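Twin-arginine translocation pathway signal (Rhodoferax ferrireducens, PDB 5IM2) is probably the periplasmic solute-binding component of a TRAP transporter and holds a benzoate molecule in a cleft between two lobes. Local coordinates at residues H54-P59 against A98-Q103; I111-P116 against A261-A266; V172-D177 against A229-E234. All coordinates share one frame; numbering follows the deposited sequence.

All three contacts are buried, and all three reach the benzoate. Contacts 1 and 2 belong to the same five-stranded sheet, where strands 49-55 and 111-114 are neighbours. Their centres lie about 8 Å apart. Contact 3 sits in the six-stranded sheet of the other lobe, with its centre about 22 Å from contact 1 and about 21 Å from contact 2. Contact 1 packs a helix on a strand and uses one polar side-chain bond and leucine packing. Contact 2 is strand pairing with mostly apolar side chains. Contact 3 is also strand pairing, but adds a histidine-to-backbone bond and a tryptophan face that receives V172 and H174. Benzoate is thus met from both lobes.

Contact 1: H54-P59 against A98-Q103; sequences HTFMAP and AQLYDQ. With BEZ (benzoic acid), chain B.
T55 and L100 are the nearest pair by CA atoms, with T55 CA 6.9 Å from L100 CA. H54 and T55 belong to strand 49-55, and the chain goes on to carry F56 and M57 to the ligand. L100 and Q103 are on the short helix 100-106, and both direct their side chains at H54, T55 and F56. The spacing leaves side chains to make the contact.

H54 and Q103 form the polar part. H54 ND1 donates to Q103 OE1 at 2.8 Å, with an N-H...O angle of 151°. The acceptor lies almost in the imidazole plane, at the ring edge. The amide plane is turned only 11° from the ring. The other end of the amide, Q103 NE2, bonds to G94 O. The amide is therefore gripped at both ends.

L100 spreads its two methyls over H54, T55 and F56. L100 CD2 lies 3.5 Å from H54 ND1 and approaches that ring obliquely. L100 CD1 meets the edge of the F56 ring, 3.7 Å from F56 CD2, and also rests 4.0 Å from T55 CA. T55 turns away from the helix, and its OG1 bonds to W113 O.

F56 holds CG between its backbone N and carbonyl carbon (chi1 65°). Its ring can then touch L100 with one edge and the ligand with the opposite one. F56 CZ lies 3.8 Å from C2 of the benzoate. M57 adds its sulfur, with M57 SD 3.8 Å from C3 of the benzoate.

The two bonds of Q103 fix its amide, and the bond from ND1 favours the observed turn of the H54 ring. L100 backs F56, a first-shell residue of the pocket, and so acts from the second shell.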
loop_
_atom_site.group_PDB
_atom_site.type_symbol
_atom_site.label_atom_id
_atom_site.label_comp_id
_atom_site.label_asym_id
_atom_site.label_seq_id
_atom_site.Cartn_x
_atom_site.Cartn_y
_atom_site.Cartn_z
ATOM N N HIS A 54 15.629 2.924 -4.380
ATOM C CA HIS A 54 15.035 4.235 -4.134
ATOM C C HIS A 54 13.595 4.090 -3.666
ATOM O O HIS A 54 12.837 3.304 -4.239
ATOM C CB HIS A 54 15.052 5.108 -5.429
ATOM C CG HIS A 54 14.927 6.584 -5.213
ATOM N ND1 HIS A 54 14.522 7.426 -6.225
ATOM C CD2 HIS A 54 15.216 7.383 -4.157
ATOM C CE1 HIS A 54 14.514 8.673 -5.789
ATOM N NE2 HIS A 54 14.926 8.674 -4.534
ATOM N N THR A 55 13.198 4.899 -2.683
ATOM C CA THR A 55 11.801 4.932 -2.258
ATOM C C THR A 55 11.510 6.252 -1.564
ATOM O O THR A 55 12.391 7.101 -1.388
ATOM C CB THR A 55 11.494 3.734 -1.339
ATOM O OG1 THR A 55 10.097 3.677 -1.026
ATOM C CG2 THR A 55 12.278 3.814 -0.038
ATOM N N PHE A 56 10.254 6.416 -1.153
ATOM C CA PHE A 56 9.756 7.678 -0.617
ATOM C C PHE A 56 9.626 7.661 0.907
ATOM O O PHE A 56 9.341 8.709 1.517
ATOM C CB PHE A 56 8.393 8.012 -1.276
ATOM C CG PHE A 56 7.303 7.016 -0.940
ATOM C CD1 PHE A 56 6.497 7.193 0.171
ATOM C CD2 PHE A 56 7.076 5.903 -1.731
ATOM C CE1 PHE A 56 5.517 6.274 0.494
ATOM C CE2 PHE A 56 6.090 4.978 -1.401
ATOM C CZ PHE A 56 5.302 5.181 -0.296
ATOM N N MET A 57 9.884 6.508 1.542
ATOM C CA MET A 57 9.767 6.378 2.984
ATOM C C MET A 57 10.881 7.138 3.685
ATOM O O MET A 57 12.011 7.219 3.198
ATOM C CB MET A 57 9.833 4.905 3.396
ATOM C CG MET A 57 8.709 4.040 2.834
ATOM S SD MET A 57 7.050 4.666 3.191
ATOM C CE MET A 57 6.994 4.534 4.985
ATOM N N ALA A 58 10.544 7.691 4.843
ATOM C CA ALA A 58 11.541 8.258 5.731
ATOM C C ALA A 58 12.402 7.149 6.316
ATOM O O ALA A 58 11.903 6.057 6.592
ATOM C CB ALA A 58 10.868 9.010 6.865
ATOM N N PRO A 59 13.688 7.404 6.567
ATOM C CA PRO A 59 14.516 6.338 7.157
ATOM C C PRO A 59 14.061 5.879 8.541
ATOM O O PRO A 59 14.266 4.711 8.891
ATOM C CB PRO A 59 15.922 6.956 7.199
ATOM C CG PRO A 59 15.723 8.401 7.112
ATOM C CD PRO A 59 14.461 8.622 6.306
ATOM N N ALA A 98 5.323 9.405 -7.402
ATOM C CA ALA A 98 4.702 8.866 -8.600
ATOM C C ALA A 98 5.714 8.480 -9.669
ATOM O O ALA A 98 5.388 7.668 -10.546
ATOM C CB ALA A 98 3.732 9.886 -9.175
ATOM N N GLN A 99 6.913 9.062 -9.645
ATOM C CA GLN A 99 7.947 8.795 -10.644
ATOM C C GLN A 99 8.828 7.584 -10.325
ATOM O O GLN A 99 9.630 7.192 -11.181
ATOM C CB GLN A 99 8.807 10.053 -10.828
ATOM C CG GLN A 99 8.013 11.232 -11.492
ATOM C CD GLN A 99 8.556 12.637 -11.131
ATOM O OE1 GLN A 99 9.692 12.787 -10.674
ATOM N NE2 GLN A 99 7.732 13.669 -11.347
ATOM N N LEU A 100 8.681 6.964 -9.146
ATOM C CA LEU A 100 9.571 5.861 -8.756
ATOM C C LEU A 100 9.541 4.730 -9.766
ATOM O O LEU A 100 10.595 4.258 -10.221
ATOM C CB LEU A 100 9.204 5.345 -7.364
ATOM C CG LEU A 100 9.745 6.201 -6.214
ATOM C CD1 LEU A 100 9.028 5.846 -4.929
ATOM C CD2 LEU A 100 11.268 6.119 -6.026
ATOM N N TYR A 101 8.341 4.289 -10.150
ATOM C CA TYR A 101 8.246 3.141 -11.051
ATOM C C TYR A 101 9.033 3.384 -12.338
ATOM O O TYR A 101 9.852 2.553 -12.736
ATOM C CB TYR A 101 6.777 2.811 -11.338
ATOM C CG TYR A 101 6.606 1.526 -12.092
ATOM C CD1 TYR A 101 6.535 0.308 -11.418
ATOM C CD2 TYR A 101 6.567 1.520 -13.483
ATOM C CE1 TYR A 101 6.410 -0.872 -12.117
ATOM C CE2 TYR A 101 6.435 0.347 -14.190
ATOM C CZ TYR A 101 6.356 -0.848 -13.495
ATOM O OH TYR A 101 6.233 -2.019 -14.226
ATOM N N ASP A 102 8.846 4.547 -12.970
ATOM C CA ASP A 102 9.558 4.863 -14.205
ATOM C C ASP A 102 11.060 5.001 -13.999
ATOM O O ASP A 102 11.829 4.767 -14.943
ATOM C CB ASP A 102 8.974 6.127 -14.834
ATOM C CG ASP A 102 7.665 5.849 -15.532
ATOM O OD1 ASP A 102 7.578 4.767 -16.152
ATOM O OD2 ASP A 102 6.723 6.663 -15.414
ATOM N N GLN A 103 11.507 5.388 -12.800
ATOM C CA GLN A 103 12.945 5.437 -12.553
ATOM C C GLN A 103 13.565 4.048 -12.613
ATOM O O GLN A 103 14.688 3.885 -13.116
ATOM C CB GLN A 103 13.255 6.074 -11.203
ATOM C CG GLN A 103 13.024 7.571 -11.138
ATOM C CD GLN A 103 13.153 8.138 -9.732
ATOM O OE1 GLN A 103 13.375 7.406 -8.753
ATOM N NE2 GLN A 103 12.977 9.457 -9.618
HETATM C C BEZ B . 0.078 5.804 1.898
HETATM O O1 BEZ B . -1.117 5.830 2.312
HETATM O O2 BEZ B . 0.418 6.558 0.956
HETATM C C1 BEZ B . 1.080 4.905 2.556
HETATM C C2 BEZ B . 2.390 4.869 2.086
HETATM C C3 BEZ B . 3.314 4.048 2.735
HETATM C C4 BEZ B . 2.913 3.271 3.808
HETATM C C5 BEZ B . 1.606 3.291 4.254
HETATM C C6 BEZ B . 0.676 4.121 3.618
#

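Contact 2: I111-P116 against A261-A266; sequences IIWTIP and ATFVLA. With BEZ (benzoic acid), chain B.
W113 and L265 form a non-hydrogen-bonded pair between strands 111-114 and 262-267, which run antiparallel at 179° with segment axes 4.8 Å apart. Hydrogen-bonded pairs flank it: I112 with A266, and T114 with V264. Each makes two backbone bonds, such as V264 N to T114 O at 2.9 Å.

T114 and V264 point the same way, with T114 CG2 3.7 Å from V264 CG1. Helix 100-106 covers their face of the sheet. P116 CG adds to this packing, 3.9 Å from V264 CG1.

W113 and L265 lie on the other face. The W113 and F263 rings are nearly parallel, 13° apart, but slid so that they barely overlap. Their exact spacing is doubtful. W113 NE1 bonds to Q166 OE1.

I115 lies alongside F263, its CG1 anti to the carbonyl carbon (chi1 -66°). I115 CD1 packs 3.5 Å from O2 of the benzoate. F263 CE2 lies 3.7 Å from C3 of the benzoate.

The last bridge is T114 with V264. Two residues on, P116 has no N-H to offer T262 O, which is buried without a hydrogen-bond partner. I115 and F263 together give the benzoate apolar surface, while R192 NH2 and Y118 OH hydrogen-bond to it.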
loop_
_atom_site.group_PDB
_atom_site.type_symbol
_atom_site.label_atom_id
_atom_site.label_comp_id
_atom_site.label_asym_id
_atom_site.label_seq_id
_atom_site.Cartn_x
_atom_site.Cartn_y
_atom_site.Cartn_z
ATOM N N ILE A 111 16.143 -0.720 -8.217
ATOM C CA ILE A 111 15.000 -1.267 -7.491
ATOM C C ILE A 111 14.249 -0.136 -6.812
ATOM O O ILE A 111 14.858 0.748 -6.199
ATOM C CB ILE A 111 15.426 -2.321 -6.437
ATOM C CG1 ILE A 111 16.117 -3.496 -7.117
ATOM C CG2 ILE A 111 14.229 -2.767 -5.620
ATOM C CD1 ILE A 111 16.841 -4.391 -6.114
ATOM N N ILE A 112 12.918 -0.160 -6.925
ATOM C CA ILE A 112 12.051 0.790 -6.241
ATOM C C ILE A 112 10.961 0.039 -5.482
ATOM O O ILE A 112 10.623 -1.110 -5.791
ATOM C CB ILE A 112 11.446 1.840 -7.219
ATOM C CG1 ILE A 112 10.583 1.205 -8.296
ATOM C CG2 ILE A 112 12.574 2.591 -7.868
ATOM C CD1 ILE A 112 9.132 1.106 -7.963
ATOM N N TRP A 113 10.410 0.712 -4.455
ATOM C CA TRP A 113 9.214 0.274 -3.744
ATOM C C TRP A 113 8.256 1.456 -3.749
ATOM O O TRP A 113 8.619 2.550 -3.280
ATOM C CB TRP A 113 9.543 -0.160 -2.308
ATOM C CG TRP A 113 8.429 -0.711 -1.470
ATOM C CD1 TRP A 113 8.031 -2.018 -1.393
ATOM C CD2 TRP A 113 7.637 0.007 -0.525
ATOM N NE1 TRP A 113 7.010 -2.147 -0.469
ATOM C CE2 TRP A 113 6.776 -0.929 0.097
ATOM C CE3 TRP A 113 7.571 1.349 -0.133
ATOM C CZ2 TRP A 113 5.848 -0.567 1.066
ATOM C CZ3 TRP A 113 6.652 1.705 0.823
ATOM C CH2 TRP A 113 5.818 0.752 1.427
ATOM N N THR A 114 7.087 1.261 -4.339
ATOM C CA THR A 114 6.134 2.353 -4.527
ATOM C C THR A 114 4.703 1.831 -4.460
ATOM O O THR A 114 4.457 0.624 -4.452
ATOM C CB THR A 114 6.381 3.080 -5.864
ATOM O OG1 THR A 114 5.734 4.363 -5.849
ATOM C CG2 THR A 114 5.855 2.242 -7.061
ATOM N N ILE A 115 3.760 2.766 -4.397
ATOM C CA ILE A 115 2.341 2.481 -4.591
ATOM C C ILE A 115 2.014 2.667 -6.075
ATOM O O ILE A 115 2.135 3.801 -6.587
ATOM C CB ILE A 115 1.476 3.398 -3.713
ATOM C CG1 ILE A 115 1.711 3.069 -2.230
ATOM C CG2 ILE A 115 -0.004 3.290 -4.072
ATOM C CD1 ILE A 115 0.867 3.826 -1.194
ATOM N N PRO A 116 1.602 1.600 -6.801
ATOM C CA PRO A 116 1.219 1.775 -8.214
ATOM C C PRO A 116 0.231 2.911 -8.447
ATOM O O PRO A 116 0.435 3.680 -9.385
ATOM C CB PRO A 116 0.635 0.402 -8.582
ATOM C CG PRO A 116 1.373 -0.555 -7.644
ATOM C CD PRO A 116 1.476 0.199 -6.363
ATOM N N ALA A 261 -4.001 -0.331 0.519
ATOM C CA ALA A 261 -3.317 0.087 -0.693
ATOM C C ALA A 261 -2.302 -0.975 -1.090
ATOM O O ALA A 261 -1.792 -1.701 -0.249
ATOM C CB ALA A 261 -2.630 1.447 -0.511
ATOM N N THR A 262 -2.032 -1.062 -2.387
ATOM C CA THR A 262 -1.074 -2.001 -2.929
ATOM C C THR A 262 0.274 -1.346 -3.137
ATOM O O THR A 262 0.380 -0.152 -3.410
ATOM C CB THR A 262 -1.544 -2.595 -4.256
ATOM O OG1 THR A 262 -1.739 -1.564 -5.221
ATOM C CG2 THR A 262 -2.810 -3.337 -4.052
ATOM N N PHE A 263 1.306 -2.167 -3.016
ATOM C CA PHE A 263 2.682 -1.759 -3.203
ATOM C C PHE A 263 3.358 -2.746 -4.132
ATOM O O PHE A 263 3.042 -3.942 -4.111
ATOM C CB PHE A 263 3.464 -1.743 -1.863
ATOM C CG PHE A 263 2.881 -0.832 -0.837
ATOM C CD1 PHE A 263 1.784 -1.215 -0.105
ATOM C CD2 PHE A 263 3.427 0.444 -0.631
ATOM C CE1 PHE A 263 1.239 -0.357 0.823
ATOM C CE2 PHE A 263 2.889 1.292 0.296
ATOM C CZ PHE A 263 1.786 0.875 1.035
ATOM N N VAL A 264 4.306 -2.239 -4.909
ATOM C CA VAL A 264 5.137 -3.060 -5.780
ATOM C C VAL A 264 6.608 -2.816 -5.464
ATOM O O VAL A 264 7.042 -1.670 -5.276
ATOM C CB VAL A 264 4.837 -2.797 -7.268
ATOM C CG1 VAL A 264 5.180 -1.383 -7.638
ATOM C CG2 VAL A 264 5.590 -3.807 -8.125
ATOM N N LEU A 265 7.379 -3.922 -5.399
ATOM C CA LEU A 265 8.828 -3.900 -5.318
ATOM C C LEU A 265 9.279 -4.321 -6.705
ATOM O O LEU A 265 9.114 -5.491 -7.079
ATOM C CB LEU A 265 9.357 -4.854 -4.244
ATOM C CG LEU A 265 10.860 -4.945 -4.036
ATOM C CD1 LEU A 265 11.382 -3.625 -3.477
ATOM C CD2 LEU A 265 11.146 -6.109 -3.103
ATOM N N ALA A 266 9.777 -3.367 -7.478
ATOM C CA ALA A 266 10.080 -3.572 -8.885
ATOM C C ALA A 266 11.554 -3.311 -9.211
ATOM O O ALA A 266 12.158 -2.350 -8.710
ATOM C CB ALA A 266 9.184 -2.650 -9.739
HETATM C C BEZ B . 0.078 5.804 1.898
HETATM O O1 BEZ B . -1.117 5.830 2.312
HETATM O O2 BEZ B . 0.418 6.558 0.956
HETATM C C1 BEZ B . 1.080 4.905 2.556
HETATM C C2 BEZ B . 2.390 4.869 2.086
HETATM C C3 BEZ B . 3.314 4.048 2.735
HETATM C C4 BEZ B . 2.913 3.271 3.808
HETATM C C5 BEZ B . 1.606 3.291 4.254
HETATM C C6 BEZ B . 0.676 4.121 3.618
#

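Contact 3: V172-D177 against A229-E234; sequences VFHTKD and AALPWE. With BEZ (benzoic acid), chain B.
H174 sets its ring carbon CG anti to the carbonyl carbon (chi1 -47°), which places the imidazole over the face that A229 and L231 share. Chi2 of -86° turns the ring edge toward L231 O and W233. The motif is an antiparallel strand pair, 171-175 with 228-232, in the mixed sheet of one lobe, as in the two-lobed periplasmic-binding-protein fold of this family. V172 pairs with L231 and H174 with A229, each through two backbone hydrogen bonds. F173 and A230 form the non-hydrogen-bonded pair between them.

Two donors meet L231 O from opposite faces of its carbonyl plane: V172 N at 2.9 Å and H174 NE2 at 3.0 Å. H174 ND1 bonds to H248 ND1, so the imidazole is held at both nitrogens.

W233 receives both neighbours on one face. V172 CG2 makes a CH-pi contact, 3.9 Å from the centre of the five-membered ring. The H174 ring turns its edge to the six-membered ring, a T-shaped pair with planes at 78°. W233 NE1 bonds to E250 OE1.

L231 and P232 pack on the benzoate: P232 CD lies 3.7 Å from its C6, and L231 CD2 3.5 Å from its O1.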
loop_
_atom_site.group_PDB
_atom_site.type_symbol
_atom_site.label_atom_id
_atom_site.label_comp_id
_atom_site.label_asym_id
_atom_site.label_seq_id
_atom_site.Cartn_x
_atom_site.Cartn_y
_atom_site.Cartn_z
ATOM N N VAL A 172 -7.164 3.465 8.435
ATOM C CA VAL A 172 -7.712 4.172 9.587
ATOM C C VAL A 172 -7.929 5.626 9.170
ATOM O O VAL A 172 -7.205 6.152 8.323
ATOM C CB VAL A 172 -6.737 4.053 10.800
ATOM C CG1 VAL A 172 -7.160 4.883 11.986
ATOM C CG2 VAL A 172 -6.550 2.595 11.209
ATOM N N PHE A 173 -8.928 6.276 9.764
ATOM C CA PHE A 173 -9.145 7.707 9.574
ATOM C C PHE A 173 -8.420 8.506 10.654
ATOM O O PHE A 173 -8.603 8.249 11.848
ATOM C CB PHE A 173 -10.630 8.074 9.652
ATOM C CG PHE A 173 -11.484 7.486 8.569
ATOM C CD1 PHE A 173 -11.224 7.758 7.234
ATOM C CD2 PHE A 173 -12.575 6.700 8.893
ATOM C CE1 PHE A 173 -12.019 7.221 6.239
ATOM C CE2 PHE A 173 -13.404 6.195 7.906
ATOM C CZ PHE A 173 -13.125 6.456 6.580
ATOM N N HIS A 174 -7.700 9.542 10.235
ATOM C CA HIS A 174 -6.988 10.443 11.136
ATOM C C HIS A 174 -7.449 11.853 10.820
ATOM O O HIS A 174 -7.257 12.329 9.696
ATOM C CB HIS A 174 -5.480 10.311 10.948
ATOM C CG HIS A 174 -5.028 8.887 10.911
ATOM N ND1 HIS A 174 -4.730 8.177 12.053
ATOM C CD2 HIS A 174 -4.858 8.028 9.877
ATOM C CE1 HIS A 174 -4.421 6.935 11.732
ATOM N NE2 HIS A 174 -4.486 6.815 10.414
ATOM N N THR A 175 -8.080 12.513 11.792
ATOM C CA THR A 175 -8.654 13.832 11.561
ATOM C C THR A 175 -8.185 14.818 12.617
ATOM O O THR A 175 -7.864 14.451 13.745
ATOM C CB THR A 175 -10.168 13.770 11.572
ATOM O OG1 THR A 175 -10.577 13.046 12.735
ATOM C CG2 THR A 175 -10.680 13.027 10.321
ATOM N N LYS A 176 -8.170 16.088 12.241
ATOM C CA LYS A 176 -7.716 17.125 13.150
ATOM C C LYS A 176 -8.758 17.462 14.217
ATOM O O LYS A 176 -8.406 17.616 15.390
ATOM C CB LYS A 176 -7.342 18.380 12.351
ATOM C CG LYS A 176 -6.085 18.215 11.500
ATOM C CD LYS A 176 -5.547 19.536 10.994
ATOM C CE LYS A 176 -6.104 19.884 9.644
ATOM N NZ LYS A 176 -5.713 21.274 9.239
ATOM N N ASP A 177 -10.036 17.574 13.831
ATOM C CA ASP A 177 -11.055 18.194 14.678
ATOM C C ASP A 177 -12.305 17.348 14.901
ATOM O O ASP A 177 -12.936 17.473 15.958
ATOM C CB ASP A 177 -11.507 19.531 14.072
ATOM C CG ASP A 177 -10.362 20.509 13.857
ATOM O OD1 ASP A 177 -9.643 20.839 14.828
ATOM O OD2 ASP A 177 -10.184 20.957 12.700
ATOM N N ALA A 229 -6.749 12.371 6.973
ATOM C CA ALA A 229 -6.084 11.472 6.043
ATOM C C ALA A 229 -6.464 10.040 6.355
ATOM O O ALA A 229 -6.618 9.659 7.519
ATOM C CB ALA A 229 -4.556 11.584 6.107
ATOM N N ALA A 230 -6.550 9.245 5.297
ATOM C CA ALA A 230 -6.671 7.803 5.415
ATOM C C ALA A 230 -5.259 7.222 5.368
ATOM O O ALA A 230 -4.537 7.446 4.402
ATOM C CB ALA A 230 -7.531 7.264 4.272
ATOM N N LEU A 231 -4.859 6.514 6.425
ATOM C CA LEU A 231 -3.559 5.848 6.517
ATOM C C LEU A 231 -3.732 4.615 7.382
ATOM O O LEU A 231 -4.513 4.651 8.337
ATOM C CB LEU A 231 -2.490 6.713 7.181
ATOM C CG LEU A 231 -2.075 8.014 6.534
ATOM C CD1 LEU A 231 -1.339 8.920 7.512
ATOM C CD2 LEU A 231 -1.233 7.655 5.348
ATOM N N PRO A 232 -2.931 3.569 7.172
ATOM C CA PRO A 232 -2.829 2.534 8.207
ATOM C C PRO A 232 -2.043 3.062 9.406
ATOM O O PRO A 232 -1.302 4.042 9.312
ATOM C CB PRO A 232 -2.073 1.409 7.505
ATOM C CG PRO A 232 -1.158 2.157 6.579
ATOM C CD PRO A 232 -1.968 3.335 6.077
ATOM N N TRP A 233 -2.167 2.347 10.531
ATOM C CA TRP A 233 -1.534 2.765 11.773
ATOM C C TRP A 233 -0.020 2.783 11.671
ATOM O O TRP A 233 0.630 3.650 12.269
ATOM C CB TRP A 233 -1.940 1.836 12.926
ATOM C CG TRP A 233 -3.168 2.251 13.682
ATOM C CD1 TRP A 233 -4.303 1.522 13.858
ATOM C CD2 TRP A 233 -3.384 3.494 14.368
ATOM N NE1 TRP A 233 -5.218 2.228 14.599
ATOM C CE2 TRP A 233 -4.682 3.445 14.924
ATOM C CE3 TRP A 233 -2.616 4.644 14.548
ATOM C CZ2 TRP A 233 -5.213 4.489 15.680
ATOM C CZ3 TRP A 233 -3.146 5.681 15.289
ATOM C CH2 TRP A 233 -4.438 5.591 15.847
ATOM N N GLU A 234 0.563 1.839 10.923
ATOM C CA GLU A 234 1.991 1.601 11.044
ATOM C C GLU A 234 2.811 2.811 10.581
ATOM O O GLU A 234 3.901 3.058 11.125
ATOM C CB GLU A 234 2.381 0.328 10.276
ATOM C CG GLU A 234 2.191 0.388 8.788
ATOM C CD GLU A 234 3.359 0.997 8.006
ATOM O OE1 GLU A 234 4.509 1.072 8.531
ATOM O OE2 GLU A 234 3.086 1.402 6.848
HETATM C C BEZ B . 0.078 5.804 1.898
HETATM O O1 BEZ B . -1.117 5.830 2.312
HETATM O O2 BEZ B . 0.418 6.558 0.956
HETATM C C1 BEZ B . 1.080 4.905 2.556
HETATM C C2 BEZ B . 2.390 4.869 2.086
HETATM C C3 BEZ B . 3.314 4.048 2.735
HETATM C C4 BEZ B . 2.913 3.271 3.808
HETATM C C5 BEZ B . 1.606 3.291 4.254
HETATM C C6 BEZ B . 0.676 4.121 3.618
#